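Local coordinates for protein superoxide dismutase [Fe] (Sulfolobus acidocaldarius, PDB 1B06) that converts toxic superoxide radicals into hydrogen peroxide and molecular oxygen at a single iron ion held in each subunit, at residues G132-N142 with L163-E173. Numbering follows the deposited sequence.
Sequences GSGWTVLYYDN and LPVILIVDEFE. With FE (Fe (III) ion), chain G.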
loop_
_atom_site.group_PDB
_atom_site.type_symbol
_atom_site.label_atom_id
_atom_site.label_comp_id
_atom_site.label_asym_id
_atom_site.label_seq_id
_atom_site.Cartn_x
_atom_site.Cartn_y
_atom_site.Cartn_z
ATOM N N GLY A 132 -9.373 -6.630 -5.122
ATOM C CA GLY A 132 -8.471 -7.712 -4.777
ATOM C C GLY A 132 -8.797 -8.383 -3.457
ATOM O O GLY A 132 -9.944 -8.379 -3.021
ATOM N N SER A 133 -7.774 -8.952 -2.825
ATOM C CA SER A 133 -7.907 -9.665 -1.558
ATOM C C SER A 133 -7.927 -8.756 -0.338
ATOM O O SER A 133 -7.186 -7.776 -0.274
ATOM C CB SER A 133 -6.765 -10.668 -1.419
ATOM O OG SER A 133 -7.044 -11.834 -2.169
ATOM N N GLY A 134 -8.767 -9.098 0.636
ATOM C CA GLY A 134 -8.862 -8.291 1.834
ATOM C C GLY A 134 -10.093 -8.604 2.648
ATOM O O GLY A 134 -10.616 -9.715 2.590
ATOM N N TRP A 135 -10.555 -7.623 3.415
ATOM C CA TRP A 135 -11.732 -7.793 4.263
ATOM C C TRP A 135 -12.598 -6.543 4.229
ATOM O O TRP A 135 -12.133 -5.469 3.846
ATOM C CB TRP A 135 -11.328 -7.990 5.729
ATOM C CG TRP A 135 -10.255 -8.983 6.001
ATOM C CD1 TRP A 135 -8.939 -8.896 5.646
ATOM C CD2 TRP A 135 -10.395 -10.204 6.739
ATOM N NE1 TRP A 135 -8.249 -9.990 6.119
ATOM C CE2 TRP A 135 -9.119 -10.807 6.794
ATOM C CE3 TRP A 135 -11.475 -10.846 7.359
ATOM C CZ2 TRP A 135 -8.894 -12.025 7.447
ATOM C CZ3 TRP A 135 -11.251 -12.057 8.009
ATOM C CH2 TRP A 135 -9.969 -12.633 8.047
ATOM N N THR A 136 -13.862 -6.687 4.622
ATOM C CA THR A 136 -14.746 -5.535 4.734
ATOM C C THR A 136 -15.147 -5.603 6.194
ATOM O O THR A 136 -15.597 -6.642 6.684
ATOM C CB THR A 136 -15.978 -5.603 3.828
ATOM O OG1 THR A 136 -15.563 -5.502 2.460
ATOM C CG2 THR A 136 -16.900 -4.425 4.122
ATOM N N VAL A 137 -14.947 -4.499 6.894
ATOM C CA VAL A 137 -15.205 -4.447 8.321
ATOM C C VAL A 137 -16.154 -3.337 8.728
ATOM O O VAL A 137 -16.319 -2.351 8.012
ATOM C CB VAL A 137 -13.864 -4.233 9.071
ATOM C CG1 VAL A 137 -14.053 -4.396 10.551
ATOM C CG2 VAL A 137 -12.820 -5.214 8.561
ATOM N N LEU A 138 -16.785 -3.517 9.883
ATOM C CA LEU A 138 -17.666 -2.505 10.444
ATOM C C LEU A 138 -17.069 -2.181 11.809
ATOM O O LEU A 138 -17.035 -3.041 12.696
ATOM C CB LEU A 138 -19.092 -3.027 10.621
ATOM C CG LEU A 138 -20.020 -1.942 11.181
ATOM C CD1 LEU A 138 -20.243 -0.883 10.113
ATOM C CD2 LEU A 138 -21.345 -2.539 11.617
ATOM N N TYR A 139 -16.568 -0.958 11.961
ATOM C CA TYR A 139 -15.969 -0.526 13.218
ATOM C C TYR A 139 -16.982 0.294 13.989
ATOM O O TYR A 139 -17.958 0.783 13.431
ATOM C CB TYR A 139 -14.764 0.402 12.992
ATOM C CG TYR A 139 -13.610 -0.150 12.196
ATOM C CD1 TYR A 139 -12.713 -1.053 12.766
ATOM C CD2 TYR A 139 -13.386 0.266 10.883
ATOM C CE1 TYR A 139 -11.617 -1.532 12.046
ATOM C CE2 TYR A 139 -12.297 -0.204 10.154
ATOM C CZ TYR A 139 -11.415 -1.102 10.741
ATOM O OH TYR A 139 -10.341 -1.570 10.023
ATOM N N TYR A 140 -16.741 0.444 15.282
ATOM C CA TYR A 140 -17.595 1.290 16.086
ATOM C C TYR A 140 -16.667 2.406 16.536
ATOM O O TYR A 140 -15.665 2.145 17.201
ATOM C CB TYR A 140 -18.140 0.571 17.313
ATOM C CG TYR A 140 -18.796 1.547 18.258
ATOM C CD1 TYR A 140 -19.869 2.332 17.833
ATOM C CD2 TYR A 140 -18.322 1.724 19.558
ATOM C CE1 TYR A 140 -20.453 3.271 18.675
ATOM C CE2 TYR A 140 -18.900 2.662 20.412
ATOM C CZ TYR A 140 -19.965 3.433 19.962
ATOM O OH TYR A 140 -20.544 4.368 20.791
ATOM N N ASP A 141 -16.979 3.639 16.152
ATOM C CA ASP A 141 -16.153 4.773 16.535
ATOM C C ASP A 141 -16.706 5.421 17.789
ATOM O O ASP A 141 -17.719 6.113 17.748
ATOM C CB ASP A 141 -16.095 5.802 15.409
ATOM C CG ASP A 141 -15.172 6.960 15.734
ATOM O OD1 ASP A 141 -14.324 6.805 16.634
ATOM O OD2 ASP A 141 -15.296 8.026 15.094
ATOM N N ASN A 142 -16.028 5.190 18.903
ATOM C CA ASN A 142 -16.434 5.733 20.191
ATOM C C ASN A 142 -16.378 7.256 20.221
ATOM O O ASN A 142 -17.085 7.888 21.007
ATOM C CB ASN A 142 -15.532 5.170 21.288
ATOM C CG ASN A 142 -14.201 4.685 20.745
ATOM O OD1 ASN A 142 -14.070 3.533 20.323
ATOM N ND2 ASN A 142 -13.206 5.566 20.742
ATOM N N LEU A 163 -9.893 1.368 16.697
ATOM C CA LEU A 163 -11.315 1.047 16.677
ATOM C C LEU A 163 -11.599 -0.454 16.687
ATOM O O LEU A 163 -10.938 -1.227 15.994
ATOM C CB LEU A 163 -11.980 1.694 15.457
ATOM C CG LEU A 163 -11.873 3.216 15.319
ATOM C CD1 LEU A 163 -12.913 3.703 14.320
ATOM C CD2 LEU A 163 -12.080 3.884 16.668
ATOM N N PRO A 164 -12.574 -0.888 17.506
ATOM C CA PRO A 164 -12.955 -2.302 17.607
ATOM C C PRO A 164 -13.782 -2.771 16.415
ATOM O O PRO A 164 -14.561 -2.009 15.837
ATOM C CB PRO A 164 -13.758 -2.365 18.903
ATOM C CG PRO A 164 -14.362 -1.009 19.014
ATOM C CD PRO A 164 -13.348 -0.047 18.438
ATOM N N VAL A 165 -13.604 -4.035 16.059
ATOM C CA VAL A 165 -14.320 -4.636 14.947
ATOM C C VAL A 165 -15.641 -5.197 15.467
ATOM O O VAL A 165 -15.657 -5.933 16.447
ATOM C CB VAL A 165 -13.487 -5.773 14.332
ATOM C CG1 VAL A 165 -14.274 -6.462 13.234
ATOM C CG2 VAL A 165 -12.179 -5.215 13.790
ATOM N N ILE A 166 -16.743 -4.843 14.813
ATOM C CA ILE A 166 -18.067 -5.320 15.218
ATOM C C ILE A 166 -18.568 -6.424 14.280
ATOM O O ILE A 166 -19.159 -7.412 14.723
ATOM C CB ILE A 166 -19.107 -4.170 15.213
ATOM C CG1 ILE A 166 -18.695 -3.075 16.197
ATOM C CG2 ILE A 166 -20.485 -4.706 15.578
ATOM C CD1 ILE A 166 -18.534 -3.564 17.628
ATOM N N LEU A 167 -18.326 -6.237 12.983
ATOM C CA LEU A 167 -18.739 -7.181 11.946
ATOM C C LEU A 167 -17.602 -7.314 10.935
ATOM O O LEU A 167 -16.920 -6.337 10.636
ATOM C CB LEU A 167 -20.006 -6.665 11.249
ATOM C CG LEU A 167 -20.698 -7.582 10.232
ATOM C CD1 LEU A 167 -21.285 -8.791 10.937
ATOM C CD2 LEU A 167 -21.796 -6.805 9.511
ATOM N N ILE A 168 -17.397 -8.512 10.400
ATOM C CA ILE A 168 -16.308 -8.705 9.453
ATOM C C ILE A 168 -16.496 -9.858 8.472
ATOM O O ILE A 168 -17.033 -10.907 8.824
ATOM C CB ILE A 168 -14.985 -8.933 10.212
ATOM C CG1 ILE A 168 -13.814 -9.011 9.232
ATOM C CG2 ILE A 168 -15.084 -10.204 11.040
ATOM C CD1 ILE A 168 -12.473 -8.739 9.873
ATOM N N VAL A 169 -16.041 -9.653 7.239
ATOM C CA VAL A 169 -16.119 -10.677 6.199
ATOM C C VAL A 169 -14.765 -10.829 5.541
ATOM O O VAL A 169 -14.176 -9.843 5.094
ATOM C CB VAL A 169 -17.076 -10.316 5.049
ATOM C CG1 VAL A 169 -17.766 -11.565 4.568
ATOM C CG2 VAL A 169 -18.051 -9.259 5.473
ATOM N N ASP A 170 -14.284 -12.064 5.467
ATOM C CA ASP A 170 -13.004 -12.356 4.836
ATOM C C ASP A 170 -13.251 -12.377 3.339
ATOM O O ASP A 170 -14.169 -13.058 2.875
ATOM C CB ASP A 170 -12.491 -13.725 5.294
ATOM C CG ASP A 170 -11.064 -14.001 4.851
ATOM O OD1 ASP A 170 -10.499 -13.232 4.037
ATOM O OD2 ASP A 170 -10.501 -15.008 5.325
ATOM N N GLU A 171 -12.445 -11.638 2.582
ATOM C CA GLU A 171 -12.617 -11.598 1.137
ATOM C C GLU A 171 -11.387 -12.049 0.363
ATOM O O GLU A 171 -11.248 -11.760 -0.827
ATOM C CB GLU A 171 -13.049 -10.199 0.691
ATOM C CG GLU A 171 -14.544 -9.943 0.886
ATOM C CD GLU A 171 -14.994 -8.634 0.271
ATOM O OE1 GLU A 171 -15.219 -8.588 -0.960
ATOM O OE2 GLU A 171 -15.120 -7.646 1.021
ATOM N N PHE A 172 -10.486 -12.747 1.045
ATOM C CA PHE A 172 -9.311 -13.298 0.381
ATOM C C PHE A 172 -9.935 -14.413 -0.455
ATOM O O PHE A 172 -10.904 -15.035 -0.025
ATOM C CB PHE A 172 -8.352 -13.906 1.402
ATOM C CG PHE A 172 -7.229 -12.994 1.804
ATOM C CD1 PHE A 172 -7.490 -11.806 2.486
ATOM C CD2 PHE A 172 -5.907 -13.328 1.509
ATOM C CE1 PHE A 172 -6.444 -10.956 2.871
ATOM C CE2 PHE A 172 -4.855 -12.490 1.887
ATOM C CZ PHE A 172 -5.123 -11.300 2.571
ATOM N N GLU A 173 -9.395 -14.677 -1.635
ATOM C CA GLU A 173 -9.963 -15.717 -2.490
ATOM C C GLU A 173 -10.065 -17.096 -1.831
ATOM O O GLU A 173 -10.974 -17.863 -2.152
ATOM C CB GLU A 173 -9.164 -15.815 -3.789
ATOM C CG GLU A 173 -9.343 -14.605 -4.673
ATOM C CD GLU A 173 -8.432 -14.613 -5.869
ATOM O OE1 GLU A 173 -7.245 -14.977 -5.722
ATOM O OE2 GLU A 173 -8.903 -14.248 -6.965
HETATM FE FE FE G . -8.885 -15.931 5.349
HETATM O O HOH W 1 -11.168 -11.363 -3.288
HETATM O O HOH W 2 -6.475 -13.915 -3.273
HETATM O O HOH W 3 -7.909 -14.128 5.010
#
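Trp135 and Asp170 form a non-hydrogen-bonded pair in the antiparallel sheet of the C-terminal domain of iron superoxide dismutase, and they illustrate how a strand pairing can present a metal ligand. The aspartate carboxylate lies over one face of the indole, the two planes 10° apart, with Asp170 CB 3.4 Å from Trp135 CZ3. Asp170 reaches across the ring face because a chi1 of -171° swings CG to the side away from its own backbone nitrogen, and its OD2 binds the iron at 1.9 Å; His33, His84, His174 and a water complete the site. The other oxygen, OD1, accepts a nearly straight bond from Phe172 N from above the carboxylate plane, an Asx turn that helps fix the carboxylate's rotation. Ile168 CD1 reaches Trp135 CE3 obliquely at 3.4 Å, while the indole NE1 is bonded to His155. Replacing Trp135 by an alanine would probably open a gap beneath the aspartate, leaving the carboxylate without its flat support and His155 without its indole partner.

One layer out, Phe172 turns a ring face to Ser133 CB, a CH-pi contact. On the sheet face opposite Trp135, Thr136 OG1 donates to Glu171 OE2 at 2.6 Å, meeting it nearly along the C-O axis; the second carboxylate oxygen of Glu171 forms a salt bridge with Arg184, so each oxygen of the carboxylate has a partner.

What sets the register is the backbone ladder, with Thr136 and Val169 bonded reciprocally. It is interrupted by a classic beta bulge, where Ile166 and Leu167 both face Leu138. Across the bulge, Val165 and Val137 meet at about a right angle, their CG1 methyls tightly packed at 3.4 Å. At the bulge itself, Leu138 O takes a 2.8 Å bond from Ile166 N and a weak one from Leu167 N.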